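Local coordinates for protein chitinase (Thermococcus kodakarensis KOD1, PDB 5DHD) that hydrolyses chitin, the piece described here being its second chitin-binding domain, which probably holds the enzyme on the insoluble polymer, at residues G17-D22 with G81-E86; W33-K38 with A73-I78; S50-E55 with T63-N68. One frame throughout, in Å; residues are numbered along the deposited sequence.

Contact 1: residues G17-D22 with G81-E86. With PE3 (3,6,9,12,15,18,21,24,27,30,33,36,39-tridecaoxahentetracontane-1,41-diol), chain D; PE3 (3,6,9,12,15,18,21,24,27,30,33,36,39-tridecaoxahentetracontane-1,41-diol), chain H.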
loop_
_atom_site.group_PDB
_atom_site.type_symbol
_atom_site.label_atom_id
_atom_site.label_comp_id
_atom_site.label_asym_id
_atom_site.label_seq_id
_atom_site.Cartn_x
_atom_site.Cartn_y
_atom_site.Cartn_z
ATOM N N GLY A 17 4.541 1.470 -18.538
ATOM C CA GLY A 17 3.398 2.066 -19.228
ATOM C C GLY A 17 2.348 2.155 -18.139
ATOM O O GLY A 17 1.638 3.158 -17.995
ATOM N N ASN A 18 2.237 1.056 -17.401
ATOM C CA ASN A 18 1.403 0.996 -16.195
ATOM C C ASN A 18 2.474 0.696 -15.159
ATOM O O ASN A 18 3.564 0.216 -15.511
ATOM C CB ASN A 18 0.348 -0.106 -16.254
ATOM C CG ASN A 18 -0.739 0.231 -17.242
ATOM O OD1 ASN A 18 -1.164 1.382 -17.322
ATOM N ND2 ASN A 18 -1.188 -0.760 -18.007
ATOM N N THR A 19 2.183 0.950 -13.894
ATOM C CA THR A 19 3.199 0.803 -12.872
ATOM C C THR A 19 2.854 -0.121 -11.724
ATOM O O THR A 19 1.793 -0.013 -11.112
ATOM C CB THR A 19 3.526 2.198 -12.323
ATOM O OG1 THR A 19 3.857 3.066 -13.419
ATOM C CG2 THR A 19 4.712 2.164 -11.386
ATOM N N GLU A 20 3.782 -1.023 -11.434
ATOM C CA GLU A 20 3.620 -1.980 -10.352
ATOM C C GLU A 20 4.285 -1.481 -9.082
ATOM O O GLU A 20 5.420 -0.986 -9.108
ATOM C CB GLU A 20 4.235 -3.333 -10.719
ATOM C CG GLU A 20 4.181 -4.382 -9.598
ATOM C CD GLU A 20 4.525 -5.792 -10.083
ATOM O OE1 GLU A 20 4.166 -6.141 -11.220
ATOM O OE2 GLU A 20 5.129 -6.569 -9.318
ATOM N N TYR A 21 3.566 -1.609 -7.975
ATOM C CA TYR A 21 4.069 -1.213 -6.670
ATOM C C TYR A 21 4.079 -2.450 -5.794
ATOM O O TYR A 21 3.027 -3.025 -5.483
ATOM C CB TYR A 21 3.178 -0.126 -6.046
ATOM C CG TYR A 21 3.225 1.170 -6.818
ATOM C CD1 TYR A 21 2.463 1.339 -7.966
ATOM C CD2 TYR A 21 4.091 2.203 -6.432
ATOM C CE1 TYR A 21 2.560 2.503 -8.727
ATOM C CE2 TYR A 21 4.196 3.370 -7.185
ATOM C CZ TYR A 21 3.423 3.508 -8.333
ATOM O OH TYR A 21 3.500 4.663 -9.089
ATOM N N ASP A 22 5.280 -2.880 -5.431
ATOM C CA ASP A 22 5.448 -4.045 -4.581
ATOM C C ASP A 22 5.778 -3.494 -3.213
ATOM O O ASP A 22 6.787 -2.818 -3.024
ATOM C CB ASP A 22 6.568 -4.933 -5.116
ATOM C CG ASP A 22 6.211 -5.533 -6.457
ATOM O OD1 ASP A 22 5.228 -6.286 -6.503
ATOM O OD2 ASP A 22 6.897 -5.257 -7.449
ATOM N N GLY A 81 -0.961 3.991 -15.945
ATOM C CA GLY A 81 -0.105 5.135 -16.187
ATOM C C GLY A 81 1.287 4.975 -15.608
ATOM O O GLY A 81 1.587 4.001 -14.910
ATOM N N SER A 82 2.135 5.954 -15.898
ATOM C CA SER A 82 3.518 5.965 -15.446
ATOM C C SER A 82 3.674 6.652 -14.091
ATOM O O SER A 82 3.428 7.853 -13.958
ATOM C CB SER A 82 4.360 6.677 -16.503
ATOM O OG SER A 82 5.704 6.769 -16.087
ATOM N N GLU A 83 4.080 5.872 -13.091
ATOM C CA GLU A 83 4.285 6.362 -11.730
ATOM C C GLU A 83 3.169 7.296 -11.277
ATOM O O GLU A 83 3.405 8.455 -10.932
ATOM C CB GLU A 83 5.637 7.080 -11.661
ATOM C CG GLU A 83 6.797 6.135 -11.953
ATOM C CD GLU A 83 8.150 6.812 -11.899
ATOM O OE1 GLU A 83 8.505 7.368 -10.837
ATOM O OE2 GLU A 83 8.857 6.786 -12.927
ATOM N N SER A 84 1.949 6.771 -11.254
ATOM C CA SER A 84 0.792 7.565 -10.864
ATOM C C SER A 84 0.562 7.680 -9.356
ATOM O O SER A 84 -0.266 8.483 -8.918
ATOM C CB SER A 84 -0.467 7.027 -11.520
ATOM O OG SER A 84 -0.843 5.811 -10.910
ATOM N N VAL A 85 1.271 6.884 -8.557
ATOM C CA VAL A 85 1.103 6.973 -7.107
ATOM C C VAL A 85 1.827 8.205 -6.574
ATOM O O VAL A 85 3.037 8.359 -6.760
ATOM C CB VAL A 85 1.652 5.724 -6.372
ATOM C CG1 VAL A 85 1.673 5.972 -4.857
ATOM C CG2 VAL A 85 0.777 4.516 -6.675
ATOM N N GLU A 86 1.081 9.080 -5.907
ATOM C CA GLU A 86 1.658 10.297 -5.354
ATOM C C GLU A 86 2.136 10.104 -3.923
ATOM O O GLU A 86 3.101 10.741 -3.500
ATOM C CB GLU A 86 0.631 11.422 -5.374
ATOM C CG GLU A 86 0.068 11.686 -6.759
ATOM C CD GLU A 86 -0.882 12.861 -6.794
ATOM O OE1 GLU A 86 -1.562 13.117 -5.777
ATOM O OE2 GLU A 86 -0.952 13.520 -7.851
HETATM C C42 PE3 D . 12.498 -5.395 -3.094
HETATM C C41 PE3 D . 13.769 -4.985 -3.809
HETATM O O40 PE3 D . 13.858 -5.720 -5.025
HETATM C C39 PE3 D . 15.056 -5.314 -5.673
HETATM C C38 PE3 D . 15.224 -6.059 -7.000
HETATM O O37 PE3 D . 14.145 -5.765 -7.869
HETATM C C36 PE3 D . 14.318 -6.479 -9.105
HETATM C C35 PE3 D . 13.138 -6.182 -10.075
HETATM O O34 PE3 D . 11.894 -6.663 -9.507
HETATM C C33 PE3 D . 10.801 -6.363 -10.401
HETATM C C32 PE3 D . 9.470 -6.856 -9.790
HETATM O O31 PE3 D . 9.669 -7.604 -8.577
HETATM C C30 PE3 D . 8.396 -8.003 -8.103
HETATM C C29 PE3 D . 8.526 -8.818 -6.819
HETATM O O28 PE3 D . 9.066 -7.999 -5.774
HETATM C C27 PE3 D . 9.128 -8.812 -4.600
HETATM C C26 PE3 D . 9.659 -7.998 -3.418
HETATM O O25 PE3 D . 8.908 -6.793 -3.235
HETATM C C24 PE3 D . 9.467 -6.171 -2.083
HETATM C C23 PE3 D . 8.746 -4.881 -1.767
HETATM O O22 PE3 D . 9.637 -3.849 -1.449
HETATM O O13 PE3 H . 8.476 12.622 -3.110
HETATM C C12 PE3 H . 8.074 11.240 -2.823
HETATM C C11 PE3 H . 6.761 10.897 -3.457
HETATM O O10 PE3 H . 6.921 10.485 -4.847
HETATM C C9 PE3 H . 5.602 10.280 -5.459
HETATM C C8 PE3 H . 5.686 9.907 -6.973
HETATM O O7 PE3 H . 6.467 10.940 -7.723
HETATM C C6 PE3 H . 6.528 10.562 -9.138
HETATM O O HOH W 1 4.896 6.717 -8.091
#
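Two backbone groups of the loop 81-84 grip the hydroxyl of Thr19. Thr19 OG1 takes the N-H of Glu83, 2.8 Å from Glu83 N, and in the other direction it donates to the O of Gly81 at 2.9 Å, reaching that carbonyl in its plane on a lone pair. Here the two sheets of the chitin-binding domain's beta-sandwich come together: strand 19-26 lies in one, strand 85-92 in the other, and the loop 81-84 leads from strand 72-79 of the first sheet into strand 85-92. Thr19 can serve both partners because its OG1 stands beside its own backbone N (chi1 -53°), turned toward the loop. One step out, Asn18 bonds the same loop with its amide oxygen: Asn18 OD1 receives the N-H of Gly81, 3.0 Å from Gly81 N, again in the carbonyl plane on a lone pair. At Gly81 and Gly17 a side chain would collide with the preceding carbonyl O, so only glycine fits comfortably. Ser82 looks elsewhere, its hydroxyl bonded to Asp15.

Tyr21 makes the inward half of the contact. Its CG also sits beside the backbone N (chi1 -66°), and the ring runs across the gap with its hydroxyl at the start of strand 85-92. There Tyr21 OH accepts a fairly straight bond (161°) from Val85 N at 3.2 Å. Val85 CG2 rests over one face of the ring, 3.5 Å from the centroid of Tyr21, in a CH-pi contact shifted toward the phenol end. Phe77 of strand 72-79 meets the same ring at a shallow angle. The tyrosine oxygen has a second polar partner, a water lying in the ring plane 2.7 Å from Tyr21 OH, and that water donates its own bond to the carbonyl O of Val85 at 2.8 Å.

Contact 2: residues W33-K38 with A73-I78; sequences WVVKVK and ATFGFI. With PE3 (3,6,9,12,15,18,21,24,27,30,33,36,39-tridecaoxahentetracontane-1,41-diol), chain E.
Trp33 lays the far corner of its six-membered ring over one face of Phe75, Trp33 CH2 coming within 3.6 Å of Phe75 CD1. The two planes are 20° from parallel but slid well apart, with centroids 5.0 Å from each other, so little of one ring lies over the other. On the pyrrole side of the same indole, Trp33 NE1 has the methyl CB of Ala73 at 3.8 Å. Further along, the tip of Phe75 meets a valine: Phe75 CZ lies 4.0 Å from Val35 CB. The pattern repeats two residues on, where Phe77 CZ reaches Val37 CG1 at 4.0 Å.

Both phenylalanines share the same first torsion, CG lodged between the backbone N and the carbonyl carbon (chi1 72° at Phe75, 59° at Phe77), which sends each ring across to the facing strand. Those strands, 34-39 and 72-79, belong to the two different sheets of the beta-sandwich; Val35 CA lies 10.5 Å from Phe75 CA. On the strands beside 34-39, Phe62 stacks on Phe77 and meets Phe75 at a slant, and Val85 packs on both Val37 and Phe77. The indole is fixed by its N-H, which is bonded to the backbone O of Asn68. With an alanine at Phe75 the corner of Trp33 would be likely to lose the ring it lies on, and Val35 its contact across the sheets, opening a gap there. No hydrogen bond passes directly between the two segments: their own contact is apolar and aromatic, as in the middle of a hydrophobic core, with Asn68, bonded to Trp33 NE1 and Thr74 O, as a polar bridge at the Trp33 end.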
loop_
_atom_site.group_PDB
_atom_site.type_symbol
_atom_site.label_atom_id
_atom_site.label_comp_id
_atom_site.label_asym_id
_atom_site.label_seq_id
_atom_site.Cartn_x
_atom_site.Cartn_y
_atom_site.Cartn_z
ATOM N N TRP A 33 -3.322 -3.791 9.658
ATOM C CA TRP A 33 -2.773 -2.607 9.020
ATOM C C TRP A 33 -3.669 -2.033 7.940
ATOM O O TRP A 33 -4.540 -2.717 7.395
ATOM C CB TRP A 33 -1.382 -2.920 8.448
ATOM C CG TRP A 33 -1.290 -4.152 7.566
ATOM C CD1 TRP A 33 -0.840 -5.385 7.932
ATOM C CD2 TRP A 33 -1.567 -4.219 6.158
ATOM N NE1 TRP A 33 -0.803 -6.220 6.829
ATOM C CE2 TRP A 33 -1.248 -5.524 5.734
ATOM C CE3 TRP A 33 -2.046 -3.292 5.214
ATOM C CZ2 TRP A 33 -1.397 -5.940 4.396
ATOM C CZ3 TRP A 33 -2.192 -3.699 3.883
ATOM C CH2 TRP A 33 -1.870 -5.010 3.490
ATOM N N VAL A 34 -3.450 -0.755 7.648
ATOM C CA VAL A 34 -4.207 -0.052 6.631
ATOM C C VAL A 34 -3.234 0.770 5.805
ATOM O O VAL A 34 -2.535 1.630 6.335
ATOM C CB VAL A 34 -5.237 0.916 7.273
ATOM C CG1 VAL A 34 -5.981 1.698 6.195
ATOM C CG2 VAL A 34 -6.233 0.121 8.110
ATOM N N VAL A 35 -3.168 0.486 4.510
ATOM C CA VAL A 35 -2.290 1.241 3.629
ATOM C C VAL A 35 -3.165 2.088 2.712
ATOM O O VAL A 35 -3.983 1.559 1.958
ATOM C CB VAL A 35 -1.381 0.324 2.813
ATOM C CG1 VAL A 35 -0.671 1.108 1.710
ATOM C CG2 VAL A 35 -0.345 -0.294 3.735
ATOM N N LYS A 36 -3.002 3.404 2.797
ATOM C CA LYS A 36 -3.774 4.336 1.986
ATOM C C LYS A 36 -2.912 4.883 0.868
ATOM O O LYS A 36 -1.836 5.436 1.113
ATOM C CB LYS A 36 -4.309 5.492 2.834
ATOM C CG LYS A 36 -5.281 5.071 3.912
ATOM C CD LYS A 36 -5.969 6.311 4.445
ATOM C CE LYS A 36 -7.157 5.941 5.270
ATOM N NZ LYS A 36 -7.823 7.131 5.853
ATOM N N VAL A 37 -3.407 4.751 -0.356
ATOM C CA VAL A 37 -2.681 5.185 -1.538
ATOM C C VAL A 37 -3.406 6.300 -2.280
ATOM O O VAL A 37 -4.607 6.207 -2.537
ATOM C CB VAL A 37 -2.495 3.992 -2.492
ATOM C CG1 VAL A 37 -1.744 4.426 -3.743
ATOM C CG2 VAL A 37 -1.779 2.848 -1.766
ATOM N N LYS A 38 -2.665 7.351 -2.616
ATOM C CA LYS A 38 -3.210 8.480 -3.361
ATOM C C LYS A 38 -2.679 8.399 -4.787
ATOM O O LYS A 38 -1.467 8.367 -5.003
ATOM C CB LYS A 38 -2.769 9.809 -2.740
ATOM C CG LYS A 38 -3.226 11.061 -3.520
ATOM C CD LYS A 38 -4.735 11.248 -3.455
ATOM C CE LYS A 38 -5.172 12.549 -4.139
ATOM N NZ LYS A 38 -4.764 12.613 -5.581
ATOM N N ALA A 73 4.661 -8.387 6.042
ATOM C CA ALA A 73 3.614 -8.575 5.050
ATOM C C ALA A 73 4.038 -8.023 3.700
ATOM O O ALA A 73 4.613 -6.942 3.614
ATOM C CB ALA A 73 2.356 -7.873 5.509
ATOM N N THR A 74 3.759 -8.775 2.646
ATOM C CA THR A 74 4.094 -8.339 1.304
ATOM C C THR A 74 2.859 -8.424 0.423
ATOM O O THR A 74 2.141 -9.421 0.436
ATOM C CB THR A 74 5.221 -9.196 0.667
ATOM O OG1 THR A 74 6.443 -9.004 1.401
ATOM C CG2 THR A 74 5.476 -8.770 -0.776
ATOM N N PHE A 75 2.594 -7.349 -0.312
ATOM C CA PHE A 75 1.468 -7.321 -1.234
ATOM C C PHE A 75 1.840 -6.394 -2.371
ATOM O O PHE A 75 2.920 -5.802 -2.366
ATOM C CB PHE A 75 0.150 -6.860 -0.553
ATOM C CG PHE A 75 0.092 -5.393 -0.195
ATOM C CD1 PHE A 75 0.706 -4.920 0.971
ATOM C CD2 PHE A 75 -0.580 -4.478 -1.018
ATOM C CE1 PHE A 75 0.644 -3.574 1.306
ATOM C CE2 PHE A 75 -0.632 -3.131 -0.675
ATOM C CZ PHE A 75 -0.017 -2.686 0.495
ATOM N N GLY A 76 0.979 -6.282 -3.370
ATOM C CA GLY A 76 1.315 -5.397 -4.464
ATOM C C GLY A 76 0.112 -5.013 -5.280
ATOM O O GLY A 76 -0.975 -5.583 -5.129
ATOM N N PHE A 77 0.305 -4.032 -6.150
ATOM C CA PHE A 77 -0.766 -3.590 -7.018
ATOM C C PHE A 77 -0.180 -2.919 -8.245
ATOM O O PHE A 77 0.999 -2.555 -8.272
ATOM C CB PHE A 77 -1.724 -2.605 -6.313
ATOM C CG PHE A 77 -1.064 -1.355 -5.797
ATOM C CD1 PHE A 77 -0.487 -1.320 -4.535
ATOM C CD2 PHE A 77 -1.059 -0.201 -6.576
ATOM C CE1 PHE A 77 0.098 -0.134 -4.048
ATOM C CE2 PHE A 77 -0.485 0.991 -6.096
ATOM C CZ PHE A 77 0.092 1.021 -4.839
ATOM N N ILE A 78 -1.007 -2.786 -9.271
ATOM C CA ILE A 78 -0.596 -2.123 -10.494
ATOM C C ILE A 78 -1.575 -0.985 -10.714
ATOM O O ILE A 78 -2.790 -1.177 -10.620
ATOM C CB ILE A 78 -0.631 -3.063 -11.720
ATOM C CG1 ILE A 78 0.421 -4.167 -11.550
ATOM C CG2 ILE A 78 -0.381 -2.241 -13.016
ATOM C CD1 ILE A 78 0.295 -5.322 -12.552
HETATM C C18 PE3 E . -5.859 10.025 5.994
HETATM C C17 PE3 E . -5.982 9.817 7.497
HETATM O O16 PE3 E . -5.984 8.415 7.706
HETATM C C15 PE3 E . -6.088 8.065 9.072
HETATM C C14 PE3 E . -6.098 6.550 9.131
HETATM O O13 PE3 E . -7.356 6.148 8.616
HETATM C C12 PE3 E . -7.391 4.734 8.612
HETATM C C11 PE3 E . -8.749 4.292 8.079
HETATM O O10 PE3 E . -9.057 4.885 6.829
HETATM C C9 PE3 E . -10.330 4.348 6.478
HETATM C C8 PE3 E . -10.859 4.864 5.147
HETATM O O7 PE3 E . -10.513 6.229 4.966
HETATM C C6 PE3 E . -11.025 6.583 3.687
HETATM C C5 PE3 E . -10.756 8.050 3.340
HETATM O O4 PE3 E . -9.449 8.425 3.752
#

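Contact 3: residues S50-E55 with T63-N68. With SO4 (sulfate ion), chain C.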
loop_
_atom_site.group_PDB
_atom_site.type_symbol
_atom_site.label_atom_id
_atom_site.label_comp_id
_atom_site.label_asym_id
_atom_site.label_seq_id
_atom_site.Cartn_x
_atom_site.Cartn_y
_atom_site.Cartn_z
ATOM N N SER A 50 -2.689 -10.301 -2.551
ATOM C CA SER A 50 -2.314 -10.488 -1.155
ATOM C C SER A 50 -2.883 -9.441 -0.209
ATOM O O SER A 50 -2.349 -9.212 0.881
ATOM C CB SER A 50 -0.793 -10.559 -1.032
ATOM O OG SER A 50 -0.289 -11.538 -1.939
ATOM N N ALA A 51 -3.979 -8.823 -0.621
ATOM C CA ALA A 51 -4.628 -7.805 0.185
ATOM C C ALA A 51 -6.029 -7.571 -0.340
ATOM O O ALA A 51 -6.379 -8.029 -1.432
ATOM C CB ALA A 51 -3.861 -6.466 0.094
ATOM N N ASN A 52 -6.835 -6.884 0.463
ATOM C CA ASN A 52 -8.185 -6.520 0.067
ATOM C C ASN A 52 -8.066 -5.067 -0.383
ATOM O O ASN A 52 -7.241 -4.320 0.152
ATOM C CB ASN A 52 -9.169 -6.682 1.231
ATOM C CG ASN A 52 -9.362 -8.162 1.637
ATOM O OD1 ASN A 52 -9.795 -8.979 0.834
ATOM N ND2 ASN A 52 -9.029 -8.481 2.864
ATOM N N LYS A 53 -8.872 -4.673 -1.362
ATOM C CA LYS A 53 -8.842 -3.308 -1.864
ATOM C C LYS A 53 -10.202 -2.631 -1.769
ATOM O O LYS A 53 -11.237 -3.241 -2.048
ATOM C CB LYS A 53 -8.424 -3.275 -3.332
ATOM C CG LYS A 53 -8.396 -1.849 -3.892
ATOM C CD LYS A 53 -7.901 -1.812 -5.343
ATOM C CE LYS A 53 -8.975 -2.265 -6.311
ATOM N NZ LYS A 53 -10.110 -1.289 -6.465
ATOM N N ALA A 54 -10.182 -1.364 -1.371
ATOM C CA ALA A 54 -11.389 -0.561 -1.272
ATOM C C ALA A 54 -11.041 0.842 -1.753
ATOM O O ALA A 54 -9.937 1.326 -1.518
ATOM C CB ALA A 54 -11.898 -0.499 0.174
ATOM N N GLU A 55 -11.967 1.481 -2.455
ATOM C CA GLU A 55 -11.753 2.839 -2.934
ATOM C C GLU A 55 -12.641 3.718 -2.072
ATOM O O GLU A 55 -13.862 3.704 -2.218
ATOM C CB GLU A 55 -12.133 2.931 -4.411
ATOM C CG GLU A 55 -10.917 2.879 -5.325
ATOM C CD GLU A 55 -11.137 2.057 -6.565
ATOM O OE1 GLU A 55 -12.194 2.229 -7.207
ATOM O OE2 GLU A 55 -10.247 1.247 -6.905
ATOM N N THR A 63 -5.941 -3.525 2.835
ATOM C CA THR A 63 -5.950 -4.152 4.147
ATOM C C THR A 63 -5.520 -5.606 3.970
ATOM O O THR A 63 -5.640 -6.172 2.880
ATOM C CB THR A 63 -7.345 -4.045 4.823
ATOM O OG1 THR A 63 -8.363 -4.481 3.912
ATOM C CG2 THR A 63 -7.623 -2.598 5.229
ATOM N N PRO A 64 -5.039 -6.235 5.046
ATOM C CA PRO A 64 -4.589 -7.624 4.938
ATOM C C PRO A 64 -5.624 -8.710 4.760
ATOM O O PRO A 64 -6.749 -8.608 5.251
ATOM C CB PRO A 64 -3.812 -7.852 6.243
ATOM C CG PRO A 64 -4.536 -6.951 7.230
ATOM C CD PRO A 64 -4.855 -5.699 6.414
ATOM N N VAL A 65 -5.230 -9.745 4.023
ATOM C CA VAL A 65 -6.078 -10.918 3.890
ATOM C C VAL A 65 -5.731 -11.698 5.162
ATOM O O VAL A 65 -4.819 -11.311 5.899
ATOM C CB VAL A 65 -5.774 -11.728 2.592
ATOM C CG1 VAL A 65 -6.260 -10.920 1.389
ATOM C CG2 VAL A 65 -4.282 -12.066 2.464
ATOM N N SER A 66 -6.444 -12.784 5.425
ATOM C CA SER A 66 -6.245 -13.562 6.649
ATOM C C SER A 66 -4.822 -13.865 7.088
ATOM O O SER A 66 -4.486 -13.760 8.278
ATOM C CB SER A 66 -7.001 -14.893 6.541
ATOM O OG SER A 66 -6.381 -15.764 5.612
ATOM N N TRP A 67 -3.979 -14.228 6.137
ATOM C CA TRP A 67 -2.617 -14.633 6.425
ATOM C C TRP A 67 -1.524 -13.589 6.290
ATOM O O TRP A 67 -0.350 -13.902 6.500
ATOM C CB TRP A 67 -2.247 -15.792 5.498
ATOM C CG TRP A 67 -2.524 -15.498 4.018
ATOM C CD1 TRP A 67 -3.630 -15.865 3.306
ATOM C CD2 TRP A 67 -1.648 -14.837 3.090
ATOM N NE1 TRP A 67 -3.494 -15.483 1.986
ATOM C CE2 TRP A 67 -2.286 -14.849 1.827
ATOM C CE3 TRP A 67 -0.378 -14.241 3.205
ATOM C CZ2 TRP A 67 -1.698 -14.289 0.683
ATOM C CZ3 TRP A 67 0.200 -13.689 2.074
ATOM C CH2 TRP A 67 -0.458 -13.718 0.828
ATOM N N ASN A 68 -1.903 -12.354 5.972
ATOM C CA ASN A 68 -0.911 -11.318 5.703
ATOM C C ASN A 68 -0.913 -10.149 6.675
ATOM O O ASN A 68 -0.654 -9.010 6.275
ATOM C CB ASN A 68 -1.127 -10.835 4.250
ATOM C CG ASN A 68 0.152 -10.411 3.567
ATOM O OD1 ASN A 68 1.255 -10.713 4.024
ATOM N ND2 ASN A 68 0.006 -9.708 2.442
HETATM S S SO4 C . -13.432 -1.130 -5.024
HETATM O O1 SO4 C . -13.286 -0.206 -6.161
HETATM O O2 SO4 C . -14.429 -2.162 -5.355
HETATM O O3 SO4 C . -13.875 -0.384 -3.835
HETATM O O4 SO4 C . -12.136 -1.772 -4.746
HETATM O O HOH W 2 -9.292 -2.641 2.015
#
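Asn68 swings its side-chain amide onto the backbone of Ser50: Asn68 ND2 donates to Ser50 O at 2.9 Å, meeting the carbonyl in its plane on a lone pair, with the acceptor only 9° out of the amide's own plane. The same ND2 also donates to the backbone O of Thr74, so both its hydrogens are used. Asn68 also closes the type I turn 65-68, its N bonded to Val65 O at 3.1 Å, while its own O receives the indole N-H of Trp33.

Next door the backbones pair directly. Asn52 N bonds to Thr63 O at 2.8 Å, and Thr63 N returns a bond to Asn52 O at 3.1 Å. This antiparallel hydrogen-bonded pair belongs to the beta hairpin of strands 51-56 and 59-64, at the border of the five-stranded sheet of the sandwich. Asn52 and Thr63 put their side chains on the same face. There a water bonds Thr63 OG1 at 2.8 Å and gives a weak bond to Asn52 O.

Val65 fills the angle where the strands part. Its CG1, beside its own backbone N (chi1 -71°), lies against the N and CA of Ala51; Val65 CG2 lies near Ser50 O and over one face of Trp67. Ser50 OG lies at the edge of that same indole, 3.5 Å from Trp67 CH2.

Farther along the hairpin Lys53 curls round to Glu55, its chain bent near its end, with Lys53 NZ reaching Glu55 OE2 at 2.6 Å from above the carboxylate plane in a salt bridge. A sulfate, probably from the crystallisation liquor, accepts from Lys53 NZ through O4 and from the backbone N of Glu55 through O3.

How the contacts relate
All three contacts belong to one small beta-sandwich and are nested along the chain: contact 3 inside the loop closed by contact 2, and contact 2 inside that of contact 1. Contact 2 lies in the middle, joining the two sheets through strands 34-39 and 72-79. Contact 1, its centre about 13 Å from that of contact 2, joins the same sheets through strand 19-26, beside 72-79, and strand 85-92, beside 34-39; within the five-stranded sheet a Lys38-Glu86 salt bridge ties it to contact 2. Contact 3, its centre about 8 Å from that of contact 2, stays with the hairpin beside strand 34-39. Contacts 1 and 3 stay about 9 Å apart at their nearest atoms, and contact 2 touches both.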